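PDB 3GZB: putative SnoaL-like polyketide cyclase from Shewanella putrefaciens, which is of unproven function but has the NTF2-like fold of the SnoaL family and may bind or cyclise a small polyketide-like substrate. Local coordinates for residues P20-L25 with L128-R133; S49-K54 with T136-L141; V94-N99 with A122-K127; T34-K39 with L78-N83. All coordinates share one frame; numbering follows the deposited sequence.

Interaction 1 (P20-L25 with L128-R133)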
loop_
_atom_site.group_PDB
_atom_site.type_symbol
_atom_site.label_atom_id
_atom_site.label_comp_id
_atom_site.label_asym_id
_atom_site.label_seq_id
_atom_site.Cartn_x
_atom_site.Cartn_y
_atom_site.Cartn_z
ATOM N N PRO A 20 4.392 16.821 -5.678
ATOM C CA PRO A 20 4.707 17.299 -4.352
ATOM C C PRO A 20 6.160 16.990 -3.966
ATOM O O PRO A 20 6.723 15.968 -4.388
ATOM C CB PRO A 20 3.762 16.469 -3.492
ATOM C CG PRO A 20 2.578 16.248 -4.361
ATOM C CD PRO A 20 3.181 15.969 -5.675
ATOM N N GLN A 21 6.776 17.842 -3.174
ATOM C CA GLN A 21 8.158 17.617 -2.781
ATOM C C GLN A 21 8.384 16.255 -2.077
ATOM O O GLN A 21 9.459 15.677 -2.160
ATOM C CB GLN A 21 8.670 18.749 -1.916
ATOM C CG GLN A 21 8.757 20.114 -2.633
ATOM C CD GLN A 21 9.816 20.197 -3.751
ATOM O OE1 GLN A 21 10.829 19.415 -3.797
ATOM N NE2 GLN A 21 9.604 21.159 -4.620
ATOM N N GLU A 22 7.388 15.810 -1.320
ATOM C CA GLU A 22 7.506 14.534 -0.606
ATOM C C GLU A 22 7.630 13.375 -1.597
ATOM O O GLU A 22 8.447 12.488 -1.472
ATOM C CB GLU A 22 6.273 14.339 0.308
ATOM C CG GLU A 22 6.133 15.429 1.339
ATOM C CD GLU A 22 5.314 16.630 0.938
ATOM O OE1 GLU A 22 5.086 16.932 -0.262
ATOM O OE2 GLU A 22 4.876 17.330 1.898
ATOM N N GLN A 23 6.816 13.419 -2.653
ATOM C CA GLN A 23 6.969 12.446 -3.740
ATOM C C GLN A 23 8.324 12.562 -4.455
ATOM O O GLN A 23 8.927 11.542 -4.756
ATOM C CB GLN A 23 5.812 12.540 -4.716
ATOM C CG GLN A 23 4.438 12.162 -4.137
ATOM C CD GLN A 23 3.345 12.240 -5.194
ATOM O OE1 GLN A 23 3.600 12.081 -6.383
ATOM N NE2 GLN A 23 2.105 12.494 -4.752
ATOM N N GLN A 24 8.824 13.778 -4.680
ATOM C CA GLN A 24 10.082 13.965 -5.388
ATOM C C GLN A 24 11.205 13.323 -4.595
ATOM O O GLN A 24 12.092 12.700 -5.173
ATOM C CB GLN A 24 10.357 15.453 -5.627
ATOM C CG GLN A 24 9.432 16.133 -6.610
ATOM C CD GLN A 24 9.878 17.512 -6.989
ATOM O OE1 GLN A 24 11.082 17.722 -7.285
ATOM N NE2 GLN A 24 8.941 18.454 -6.996
ATOM N N LEU A 25 11.150 13.462 -3.293
ATOM C CA LEU A 25 12.186 12.846 -2.465
ATOM C C LEU A 25 12.096 11.318 -2.475
ATOM O O LEU A 25 13.109 10.635 -2.524
ATOM C CB LEU A 25 12.159 13.401 -1.036
ATOM C CG LEU A 25 13.346 13.018 -0.138
ATOM C CD1 LEU A 25 14.698 13.545 -0.716
ATOM C CD2 LEU A 25 13.136 13.510 1.308
ATOM N N LEU A 128 8.600 10.044 5.562
ATOM C CA LEU A 128 9.744 10.879 5.369
ATOM C C LEU A 128 9.847 11.941 6.455
ATOM O O LEU A 128 8.832 12.455 6.949
ATOM C CB LEU A 128 9.645 11.594 4.021
ATOM C CG LEU A 128 9.511 10.616 2.834
ATOM C CD1 LEU A 128 9.233 11.418 1.564
ATOM C CD2 LEU A 128 10.681 9.773 2.666
ATOM N N ASP A 129 11.093 12.255 6.805
ATOM C CA ASP A 129 11.447 13.446 7.617
ATOM C C ASP A 129 12.047 14.433 6.630
ATOM O O ASP A 129 13.218 14.297 6.197
ATOM C CB ASP A 129 12.417 12.995 8.717
ATOM C CG ASP A 129 13.052 14.155 9.490
ATOM O OD1 ASP A 129 12.782 15.325 9.173
ATOM O OD2 ASP A 129 13.866 13.841 10.405
HETATM N N MSE A 130 11.210 15.398 6.208
HETATM C CA MSE A 130 11.580 16.312 5.139
HETATM C C MSE A 130 12.726 17.245 5.575
HETATM O O MSE A 130 13.628 17.503 4.787
HETATM C CB MSE A 130 10.368 17.067 4.572
HETATM C CG MSE A 130 9.287 16.194 3.996
HETATM SE SE MSE A 130 9.908 15.192 2.473
HETATM C CE MSE A 130 10.224 16.624 1.316
ATOM N N LEU A 131 12.742 17.671 6.828
ATOM C CA LEU A 131 13.826 18.557 7.326
ATOM C C LEU A 131 15.193 17.896 7.170
ATOM O O LEU A 131 16.137 18.521 6.709
ATOM C CB LEU A 131 13.558 18.908 8.788
ATOM C CG LEU A 131 14.672 19.677 9.507
ATOM C CD1 LEU A 131 14.784 21.060 8.909
ATOM C CD2 LEU A 131 14.409 19.721 11.002
ATOM N N ASN A 132 15.288 16.620 7.542
ATOM C CA ASN A 132 16.566 15.921 7.532
ATOM C C ASN A 132 16.793 15.057 6.301
ATOM O O ASN A 132 17.790 14.364 6.223
ATOM C CB ASN A 132 16.671 15.094 8.815
ATOM C CG ASN A 132 16.721 15.948 10.041
ATOM O OD1 ASN A 132 17.666 16.733 10.185
ATOM N ND2 ASN A 132 15.720 15.852 10.917
ATOM N N ARG A 133 15.848 15.075 5.350
ATOM C CA ARG A 133 15.983 14.325 4.108
ATOM C C ARG A 133 16.184 12.801 4.414
ATOM O O ARG A 133 17.093 12.167 3.863
ATOM C CB ARG A 133 17.137 14.881 3.268
ATOM C CG ARG A 133 16.935 14.791 1.806
ATOM C CD ARG A 133 18.032 15.569 1.052
ATOM N NE ARG A 133 17.861 15.437 -0.386
ATOM C CZ ARG A 133 18.266 14.403 -1.115
ATOM N NH1 ARG A 133 18.876 13.339 -0.583
ATOM N NH2 ARG A 133 18.026 14.420 -2.408
#

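Interaction 2 (S49-K54 with T136-L141)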
loop_
_atom_site.group_PDB
_atom_site.type_symbol
_atom_site.label_atom_id
_atom_site.label_comp_id
_atom_site.label_asym_id
_atom_site.label_seq_id
_atom_site.Cartn_x
_atom_site.Cartn_y
_atom_site.Cartn_z
ATOM N N SER A 49 15.842 4.641 11.839
ATOM C CA SER A 49 15.064 4.299 10.634
ATOM C C SER A 49 14.639 2.828 10.675
ATOM O O SER A 49 15.397 1.991 11.142
ATOM C CB SER A 49 15.883 4.557 9.347
ATOM O OG SER A 49 16.231 5.919 9.185
ATOM N N ILE A 50 13.458 2.559 10.139
ATOM C CA ILE A 50 12.886 1.231 10.111
ATOM C C ILE A 50 12.670 0.809 8.660
ATOM O O ILE A 50 12.159 1.598 7.838
ATOM C CB ILE A 50 11.558 1.225 10.807
ATOM C CG1 ILE A 50 11.744 1.471 12.304
ATOM C CG2 ILE A 50 10.824 -0.129 10.612
ATOM C CD1 ILE A 50 10.462 1.833 12.983
ATOM N N PHE A 51 13.080 -0.423 8.316
ATOM C CA PHE A 51 12.721 -1.086 7.064
ATOM C C PHE A 51 11.862 -2.294 7.479
ATOM O O PHE A 51 12.381 -3.201 8.167
ATOM C CB PHE A 51 13.986 -1.520 6.300
ATOM C CG PHE A 51 13.728 -1.927 4.867
ATOM C CD1 PHE A 51 13.061 -3.104 4.581
ATOM C CD2 PHE A 51 14.139 -1.127 3.817
ATOM C CE1 PHE A 51 12.798 -3.469 3.263
ATOM C CE2 PHE A 51 13.876 -1.508 2.503
ATOM C CZ PHE A 51 13.202 -2.662 2.261
ATOM N N PHE A 52 10.586 -2.314 7.134
ATOM C CA PHE A 52 9.667 -3.385 7.563
ATOM C C PHE A 52 9.039 -4.029 6.344
ATOM O O PHE A 52 8.159 -3.440 5.705
ATOM C CB PHE A 52 8.606 -2.783 8.502
ATOM C CG PHE A 52 7.764 -3.783 9.255
ATOM C CD1 PHE A 52 7.927 -5.121 9.177
ATOM C CD2 PHE A 52 6.789 -3.297 10.128
ATOM C CE1 PHE A 52 7.137 -5.998 9.916
ATOM C CE2 PHE A 52 6.020 -4.163 10.883
ATOM C CZ PHE A 52 6.216 -5.517 10.777
ATOM N N ASP A 53 9.457 -5.243 6.002
ATOM C CA ASP A 53 8.707 -6.053 5.048
ATOM C C ASP A 53 7.626 -6.760 5.869
ATOM O O ASP A 53 7.873 -7.759 6.568
ATOM C CB ASP A 53 9.598 -6.982 4.278
ATOM C CG ASP A 53 8.813 -7.811 3.218
ATOM O OD1 ASP A 53 7.623 -8.110 3.448
ATOM O OD2 ASP A 53 9.459 -8.163 2.227
ATOM N N LYS A 54 6.431 -6.183 5.828
ATOM C CA LYS A 54 5.343 -6.693 6.658
ATOM C C LYS A 54 4.859 -8.028 6.158
ATOM O O LYS A 54 4.451 -8.874 6.960
ATOM C CB LYS A 54 4.177 -5.724 6.786
ATOM C CG LYS A 54 4.452 -4.613 7.691
ATOM C CD LYS A 54 3.225 -3.781 7.854
ATOM C CE LYS A 54 2.159 -4.421 8.725
ATOM N NZ LYS A 54 0.898 -3.602 8.765
ATOM N N THR A 136 12.110 7.646 7.658
ATOM C CA THR A 136 11.954 7.160 9.007
ATOM C C THR A 136 11.368 5.736 9.013
ATOM O O THR A 136 11.664 4.926 9.912
ATOM C CB THR A 136 11.166 8.111 9.882
ATOM O OG1 THR A 136 9.829 8.188 9.469
ATOM C CG2 THR A 136 11.724 9.541 9.789
ATOM N N GLU A 137 10.495 5.422 8.041
ATOM C CA GLU A 137 9.925 4.072 7.942
ATOM C C GLU A 137 9.629 3.742 6.507
ATOM O O GLU A 137 8.910 4.469 5.818
ATOM C CB GLU A 137 8.643 3.915 8.762
ATOM C CG GLU A 137 8.174 2.465 8.899
ATOM C CD GLU A 137 6.965 2.238 9.828
ATOM O OE1 GLU A 137 6.183 3.189 10.150
ATOM O OE2 GLU A 137 6.791 1.053 10.222
ATOM N N HIS A 138 10.180 2.616 6.067
ATOM C CA HIS A 138 9.923 2.013 4.760
ATOM C C HIS A 138 9.141 0.744 5.019
ATOM O O HIS A 138 9.628 -0.144 5.742
ATOM C CB HIS A 138 11.260 1.746 4.088
ATOM C CG HIS A 138 11.188 1.043 2.765
ATOM N ND1 HIS A 138 12.170 1.185 1.821
ATOM C CD2 HIS A 138 10.271 0.196 2.228
ATOM C CE1 HIS A 138 11.877 0.447 0.763
ATOM N NE2 HIS A 138 10.718 -0.168 0.972
ATOM N N VAL A 139 7.894 0.681 4.523
ATOM C CA VAL A 139 7.070 -0.537 4.667
ATOM C C VAL A 139 6.833 -1.161 3.306
ATOM O O VAL A 139 6.330 -0.445 2.396
ATOM C CB VAL A 139 5.727 -0.258 5.314
ATOM C CG1 VAL A 139 4.918 -1.561 5.434
ATOM C CG2 VAL A 139 5.904 0.391 6.706
ATOM N N ASP A 140 7.175 -2.443 3.144
ATOM C CA ASP A 140 6.898 -3.192 1.954
ATOM C C ASP A 140 5.803 -4.223 2.171
ATOM O O ASP A 140 5.789 -4.916 3.188
ATOM C CB ASP A 140 8.119 -3.934 1.440
ATOM C CG ASP A 140 9.022 -3.098 0.550
ATOM O OD1 ASP A 140 8.692 -1.944 0.161
ATOM O OD2 ASP A 140 10.140 -3.648 0.234
ATOM N N LEU A 141 4.893 -4.290 1.208
ATOM C CA LEU A 141 3.874 -5.338 1.126
ATOM C C LEU A 141 4.048 -6.012 -0.218
ATOM O O LEU A 141 3.567 -5.504 -1.240
ATOM C CB LEU A 141 2.460 -4.742 1.270
ATOM C CG LEU A 141 2.095 -4.077 2.584
ATOM C CD1 LEU A 141 0.765 -3.319 2.455
ATOM C CD2 LEU A 141 2.055 -5.091 3.716
HETATM O O HOH W 1 10.813 -6.319 0.788
#

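Interaction 3 (V94-N99 with A122-K127)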
loop_
_atom_site.group_PDB
_atom_site.type_symbol
_atom_site.label_atom_id
_atom_site.label_comp_id
_atom_site.label_asym_id
_atom_site.label_seq_id
_atom_site.Cartn_x
_atom_site.Cartn_y
_atom_site.Cartn_z
ATOM N N VAL A 94 4.272 8.750 1.773
ATOM C CA VAL A 94 4.185 8.520 0.335
ATOM C C VAL A 94 3.838 7.033 0.080
ATOM O O VAL A 94 4.469 6.140 0.689
ATOM C CB VAL A 94 5.520 8.862 -0.362
ATOM C CG1 VAL A 94 5.442 8.494 -1.875
ATOM C CG2 VAL A 94 5.888 10.343 -0.151
ATOM N N VAL A 95 2.831 6.783 -0.773
ATOM C CA VAL A 95 2.333 5.447 -1.051
ATOM C C VAL A 95 2.518 5.175 -2.498
ATOM O O VAL A 95 2.144 6.002 -3.350
ATOM C CB VAL A 95 0.838 5.314 -0.699
ATOM C CG1 VAL A 95 0.313 3.880 -0.982
ATOM C CG2 VAL A 95 0.566 5.667 0.758
HETATM N N MSE A 96 3.129 4.027 -2.839
HETATM C CA MSE A 96 3.443 3.632 -4.223
HETATM C C MSE A 96 2.932 2.246 -4.482
HETATM O O MSE A 96 3.223 1.338 -3.727
HETATM C CB MSE A 96 4.942 3.708 -4.488
HETATM C CG MSE A 96 5.478 5.139 -4.354
HETATM SE SE MSE A 96 7.411 5.219 -4.174
HETATM C CE MSE A 96 7.487 4.613 -2.403
ATOM N N ILE A 97 2.115 2.086 -5.520
ATOM C CA ILE A 97 1.520 0.832 -5.933
ATOM C C ILE A 97 2.133 0.479 -7.270
ATOM O O ILE A 97 2.100 1.309 -8.197
ATOM C CB ILE A 97 0.008 0.974 -6.112
ATOM C CG1 ILE A 97 -0.678 1.443 -4.852
ATOM C CG2 ILE A 97 -0.582 -0.363 -6.617
ATOM C CD1 ILE A 97 -2.180 1.869 -5.015
ATOM N N GLY A 98 2.683 -0.736 -7.426
ATOM C CA GLY A 98 3.332 -1.083 -8.658
ATOM C C GLY A 98 3.853 -2.499 -8.680
ATOM O O GLY A 98 3.321 -3.354 -7.992
ATOM N N ASN A 99 4.820 -2.774 -9.562
ATOM C CA ASN A 99 5.430 -4.075 -9.731
ATOM C C ASN A 99 6.940 -3.886 -9.709
ATOM O O ASN A 99 7.472 -2.971 -10.383
ATOM C CB ASN A 99 5.048 -4.766 -11.062
ATOM C CG ASN A 99 3.618 -5.183 -11.118
ATOM O OD1 ASN A 99 3.267 -6.252 -10.654
ATOM N ND2 ASN A 99 2.772 -4.346 -11.718
ATOM N N ALA A 122 3.363 -5.129 -5.683
ATOM C CA ALA A 122 3.748 -4.576 -4.386
ATOM C C ALA A 122 3.142 -3.247 -4.103
ATOM O O ALA A 122 2.779 -2.505 -5.003
ATOM C CB ALA A 122 5.275 -4.440 -4.329
ATOM N N VAL A 123 3.034 -2.961 -2.807
ATOM C CA VAL A 123 2.789 -1.649 -2.269
ATOM C C VAL A 123 3.959 -1.339 -1.380
ATOM O O VAL A 123 4.328 -2.128 -0.491
ATOM C CB VAL A 123 1.492 -1.621 -1.479
ATOM C CG1 VAL A 123 1.213 -0.232 -0.869
ATOM C CG2 VAL A 123 0.318 -2.081 -2.388
ATOM N N THR A 124 4.547 -0.179 -1.583
ATOM C CA THR A 124 5.655 0.346 -0.747
ATOM C C THR A 124 5.233 1.721 -0.221
ATOM O O THR A 124 4.775 2.569 -1.014
ATOM C CB THR A 124 6.939 0.480 -1.574
ATOM O OG1 THR A 124 7.341 -0.848 -1.932
ATOM C CG2 THR A 124 8.066 1.199 -0.804
ATOM N N SER A 125 5.358 1.963 1.085
ATOM C CA SER A 125 5.132 3.277 1.633
ATOM C C SER A 125 6.384 3.751 2.305
ATOM O O SER A 125 7.160 2.984 2.896
ATOM C CB SER A 125 3.944 3.315 2.588
ATOM O OG SER A 125 4.180 2.504 3.751
ATOM N N LEU A 126 6.601 5.058 2.251
ATOM C CA LEU A 126 7.716 5.737 2.917
ATOM C C LEU A 126 7.166 6.838 3.797
ATOM O O LEU A 126 6.404 7.692 3.322
ATOM C CB LEU A 126 8.696 6.346 1.906
ATOM C CG LEU A 126 9.260 5.424 0.833
ATOM C CD1 LEU A 126 10.150 6.222 -0.139
ATOM C CD2 LEU A 126 10.012 4.284 1.461
ATOM N N LYS A 127 7.576 6.852 5.050
ATOM C CA LYS A 127 7.339 7.996 5.921
ATOM C C LYS A 127 8.655 8.775 5.947
ATOM O O LYS A 127 9.710 8.202 6.291
ATOM C CB LYS A 127 6.937 7.527 7.322
ATOM C CG LYS A 127 6.466 8.625 8.259
ATOM C CD LYS A 127 5.222 9.357 7.749
ATOM C CE LYS A 127 4.727 10.358 8.805
ATOM N NZ LYS A 127 3.838 11.417 8.244
#

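Interaction 4 (T34-K39 with L78-N83). With EDO (1,2-ethanediol), chain M.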
loop_
_atom_site.group_PDB
_atom_site.type_symbol
_atom_site.label_atom_id
_atom_site.label_comp_id
_atom_site.label_asym_id
_atom_site.label_seq_id
_atom_site.Cartn_x
_atom_site.Cartn_y
_atom_site.Cartn_z
ATOM N N THR A 34 16.883 0.853 -5.951
ATOM C CA THR A 34 16.770 -0.092 -7.040
ATOM C C THR A 34 18.026 -0.192 -7.890
ATOM O O THR A 34 18.188 -1.187 -8.594
ATOM C CB THR A 34 15.518 0.161 -7.904
ATOM O OG1 THR A 34 15.678 1.438 -8.564
ATOM C CG2 THR A 34 14.177 0.103 -7.087
ATOM N N GLU A 35 18.911 0.810 -7.825
ATOM C CA GLU A 35 20.246 0.821 -8.432
ATOM C C GLU A 35 21.334 0.260 -7.500
ATOM O O GLU A 35 22.512 0.218 -7.876
ATOM C CB GLU A 35 20.623 2.287 -8.773
ATOM C CG GLU A 35 19.728 2.954 -9.823
ATOM C CD GLU A 35 19.900 4.476 -9.837
ATOM O OE1 GLU A 35 20.820 5.003 -9.124
ATOM O OE2 GLU A 35 19.101 5.127 -10.541
ATOM N N HIS A 36 20.964 -0.144 -6.273
ATOM C CA HIS A 36 21.948 -0.617 -5.281
ATOM C C HIS A 36 22.991 0.459 -4.995
ATOM O O HIS A 36 24.182 0.141 -4.753
ATOM C CB HIS A 36 22.588 -1.954 -5.742
ATOM C CG HIS A 36 21.600 -3.006 -6.100
ATOM N ND1 HIS A 36 21.316 -3.329 -7.407
ATOM C CD2 HIS A 36 20.821 -3.809 -5.336
ATOM C CE1 HIS A 36 20.437 -4.320 -7.427
ATOM N NE2 HIS A 36 20.091 -4.606 -6.174
ATOM N N ASP A 37 22.565 1.729 -4.983
ATOM C CA ASP A 37 23.454 2.849 -4.666
ATOM C C ASP A 37 23.453 3.066 -3.161
ATOM O O ASP A 37 22.777 3.970 -2.644
ATOM C CB ASP A 37 23.064 4.091 -5.451
ATOM C CG ASP A 37 23.930 5.316 -5.144
ATOM O OD1 ASP A 37 24.922 5.209 -4.390
ATOM O OD2 ASP A 37 23.535 6.385 -5.662
ATOM N N TYR A 38 24.187 2.214 -2.448
ATOM C CA TYR A 38 24.177 2.231 -0.982
ATOM C C TYR A 38 24.829 3.474 -0.404
ATOM O O TYR A 38 24.430 3.894 0.675
ATOM C CB TYR A 38 24.827 0.987 -0.393
ATOM C CG TYR A 38 24.195 -0.273 -0.891
ATOM C CD1 TYR A 38 22.929 -0.551 -0.626
ATOM C CD2 TYR A 38 24.910 -1.144 -1.701
ATOM C CE1 TYR A 38 22.312 -1.740 -1.111
ATOM C CE2 TYR A 38 24.355 -2.281 -2.176
ATOM C CZ TYR A 38 23.068 -2.586 -1.893
ATOM O OH TYR A 38 22.509 -3.749 -2.404
ATOM N N LYS A 39 25.781 4.076 -1.103
ATOM C CA LYS A 39 26.375 5.343 -0.648
ATOM C C LYS A 39 25.310 6.425 -0.512
ATOM O O LYS A 39 25.223 7.125 0.526
ATOM C CB LYS A 39 27.521 5.775 -1.598
ATOM C CG LYS A 39 28.226 7.000 -1.070
ATOM C CD LYS A 39 29.301 7.551 -2.021
ATOM C CE LYS A 39 29.829 8.909 -1.517
ATOM N NZ LYS A 39 30.048 9.889 -2.635
ATOM N N LEU A 78 21.210 -7.635 -10.416
ATOM C CA LEU A 78 21.392 -6.483 -11.282
ATOM C C LEU A 78 20.401 -5.381 -10.923
ATOM O O LEU A 78 19.422 -5.650 -10.194
ATOM C CB LEU A 78 21.235 -6.910 -12.753
ATOM C CG LEU A 78 22.244 -7.951 -13.259
ATOM C CD1 LEU A 78 21.874 -8.344 -14.737
ATOM C CD2 LEU A 78 23.666 -7.439 -13.118
ATOM N N GLU A 79 20.580 -4.179 -11.449
ATOM C CA GLU A 79 19.578 -3.135 -11.201
ATOM C C GLU A 79 18.193 -3.689 -11.525
ATOM O O GLU A 79 18.015 -4.394 -12.532
ATOM C CB GLU A 79 19.826 -1.886 -12.055
ATOM C CG GLU A 79 18.746 -0.842 -11.960
ATOM C CD GLU A 79 19.060 0.490 -12.625
ATOM O OE1 GLU A 79 20.166 0.623 -13.201
ATOM O OE2 GLU A 79 18.171 1.389 -12.566
ATOM N N TYR A 80 17.221 -3.365 -10.675
ATOM C CA TYR A 80 15.838 -3.755 -10.871
ATOM C C TYR A 80 14.973 -2.507 -10.969
ATOM O O TYR A 80 15.440 -1.414 -10.714
ATOM C CB TYR A 80 15.357 -4.718 -9.799
ATOM C CG TYR A 80 15.361 -4.221 -8.377
ATOM C CD1 TYR A 80 16.545 -4.090 -7.651
ATOM C CD2 TYR A 80 14.161 -3.955 -7.730
ATOM C CE1 TYR A 80 16.549 -3.665 -6.323
ATOM C CE2 TYR A 80 14.147 -3.542 -6.389
ATOM C CZ TYR A 80 15.355 -3.442 -5.688
ATOM O OH TYR A 80 15.383 -3.067 -4.360
ATOM N N ASP A 81 13.738 -2.681 -11.419
ATOM C CA ASP A 81 12.854 -1.531 -11.625
ATOM C C ASP A 81 11.639 -1.605 -10.744
ATOM O O ASP A 81 11.151 -2.708 -10.435
ATOM C CB ASP A 81 12.412 -1.414 -13.079
ATOM C CG ASP A 81 13.564 -1.162 -14.027
ATOM O OD1 ASP A 81 14.571 -0.530 -13.643
ATOM O OD2 ASP A 81 13.443 -1.620 -15.184
ATOM N N PHE A 82 11.161 -0.448 -10.318
ATOM C CA PHE A 82 9.873 -0.348 -9.692
ATOM C C PHE A 82 8.973 0.371 -10.696
ATOM O O PHE A 82 9.175 1.563 -10.940
ATOM C CB PHE A 82 9.943 0.374 -8.358
ATOM C CG PHE A 82 8.680 0.379 -7.546
ATOM C CD1 PHE A 82 7.774 -0.662 -7.528
ATOM C CD2 PHE A 82 8.481 1.396 -6.672
ATOM C CE1 PHE A 82 6.694 -0.654 -6.704
ATOM C CE2 PHE A 82 7.381 1.399 -5.816
ATOM C CZ PHE A 82 6.486 0.377 -5.859
ATOM N N ASN A 83 8.074 -0.378 -11.310
ATOM C CA ASN A 83 7.190 0.139 -12.348
ATOM C C ASN A 83 5.906 0.486 -11.656
ATOM O O ASN A 83 5.096 -0.386 -11.294
ATOM C CB ASN A 83 7.026 -0.895 -13.438
ATOM C CG ASN A 83 8.303 -1.150 -14.188
ATOM O OD1 ASN A 83 9.021 -0.214 -14.515
ATOM N ND2 ASN A 83 8.620 -2.411 -14.454
HETATM C C1 EDO M . 14.955 -5.155 -14.718
HETATM O O1 EDO M . 15.946 -5.854 -13.913
HETATM C C2 EDO M . 15.623 -4.288 -15.750
HETATM O O2 EDO M . 16.102 -5.282 -16.671
HETATM O O HOH W 2 18.219 4.005 -12.892
#

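Interaction 1 (P20-L25 with L128-R133)
The first turn of the helix 21-34 rests E22 and L25 on L128, M130 and R133, where strand 115-129 ends and the chain turns toward strand 134-142. No hydrogen bond crosses; the contact is van der Waals. M130 is a selenomethionine, a substitute for methionine, and its chain bends at both chi2 and chi3 to fold back on the helix. M130 SE lies 3.8 Å from L25 CD2 and 3.9 Å from E22 CG, while M130 CE ends 3.7 Å from Q21 O. The M130 side chain runs antiparallel to that of L25 and nearly perpendicular to that of E22. In NTF2-like folds an N-terminal helix packs on the curved sheet, and here its start meets one end of that sheet: L128 CD1 touches the backbone at E22 O, 3.3 Å away. Swung out with CG anti to its own N (chi1 -170°), L25 also covers R133: in one of the two R133 conformers, L25 CD1 is 3.6 Å from R133 CG and lies over the centre of one guanidinium face. Cutting L25 back to an alanine would probably open a gap under the helix, uncover the R133 chain and leave M130 SE packed here on E22 alone. D129 ties the turn carrying M130, accepting from N132 N through OD1 in an Asx motif and from N132 ND2 through OD2, 2.8 Å away.

Interaction 2 (S49-K54 with T136-L141)
D140 OD1, of a carboxylate beside the F51 ring, is gripped twice: H138 NE2 donates to it over 2.8 Å, and T124 OG1 also bonds it. It lies in the imidazole plane but is approached from above the carboxylate plane. H138 ND1 is held in turn by the Y29 hydroxyl, which fixes the ring's rotation. In one of its two conformers, F51 sets its ring obliquely to the imidazole, centroids 4.0 Å apart and planes at 38°. A water donates to D140 OD2 and, at 2.7 Å, to D53 OD2, which also bonds Y144. A leucine in place of H138 would probably leave the Y29 hydroxyl without its ring partner and D140 OD1 held by T124 alone. Five backbone bonds join the strands, among them F52 N to H138 O at 2.8 Å. On the face of I50, F52 and V139, K54 CD packs 3.7 Å from V139 CG1, and L93 of the second subunit covers K54. This parallel pair belongs to the curved NTF2-like sheet; its largely polar face of F51, D53, H138 and D140, with a solvent diol near D53, is consistent with the fold's pocket lining.

Interaction 3 (V94-N99 with A122-K127)
M96, a selenomethionine standing in for methionine, reaches across the strand pair and sets its terminal methyl against the neighbouring strand: CE lies 3.8 Å from both T124 CG2 and L126 CG. A bend at chi3 (-74°) turns CE back over the sheet, whereas T124 presents its methyl by holding CG2 anti to the backbone N. On the reverse face the valines meet diagonally, V95 CG1 being 4.2 Å from V123 CG1, and I97 CG1 makes a looser contact with V123 CG2 at 4.4 Å. What sets these groups at such spacing is a regular antiparallel register. V94 with L126, M96 with T124 and G98 with A122 are hydrogen-bonded pairs, each joined by two backbone bonds, of which V94 N to L126 O is 2.8 Å long and nearly straight at 174°. V95 with S125 and I97 with V123 are the non-hydrogen-bonded pairs between them, where S125 CA closes to 3.1 Å from V94 O in a CA-H...O contact.

Further out, A26, Y29 and M30 of helix 21-34 cover the face carrying V94, M96 and L126, and M87 of strand 86-90 packs beside V94 and M96. The face of V95, I97 and V123 turns instead to the second subunit, whose L141 meets V95 and whose V123 meets I97, with V123 here touching I97 of that subunit in return. Barring hydroxyls like T124 OG1, bonded to Y100, apolar faces let this pair line the subunit core beside M96 and L126 and join the dimer interface beyond V95 and V123.

Interaction 4 (T34-K39 with L78-N83)
One backbone bond fastens T34 to Y80: Y80 N donates to T34 O over 3.2 Å at 161°, with a CA-H...O contact from E79 CA to the same carbonyl. T34 CA sits over one face of the Y80 ring, 4.0 Å from its centroid, in a CH-pi contact, while T34 CG2 is 3.7 Å from Y80 CE2. Placing OG1 between the backbone N and carbonyl carbon (chi1 66°) sends this methyl to the ring and lets the hydroxyl bond M30 O. H36 comes to the rim of the same ring, its NE2 3.7 Å from Y80 CE1 and the planes at 52°; that nitrogen bonds H74. The imidazole edge also faces the backbone, H36 CE1 lying 3.2 Å from L78 O. Among charged groups, E35 and E79 run side by side, and in one of E35's two conformers a water donates to OE2 of each, probably easing their repulsion. Ethanediol, probably from the crystallisation liquor, donates from O1 to E79 O at 2.9 Å. Y80 OH bonds a second diol and F102 stacks on the ring, consistent with a pocket-lining tyrosine. The contact joins the end of helix 21-34, closed at H36 by a Schellman motif, to the run leading into strand 81-84.

In the fold
Interactions 2 and 3 are neighbours in one curved sheet, joined where L141 N meets V123 O and H138 packs on L126; both are backbone-bonded strand pairs, one parallel and one antiparallel, and both reach the second subunit. Interaction 3 is the more buried and mostly apolar, while interaction 2 brings polar groups to one face. Interactions 1 and 4 are partly exposed and lie at the start and the end of helix 21-34: the first packs without a hydrogen bond, its E22 and L128 touching V94 of interaction 3, and the other adds one backbone bond and ring contacts. Interaction 4 continues into the sheet through N83 N to N99 O and F82 against M96.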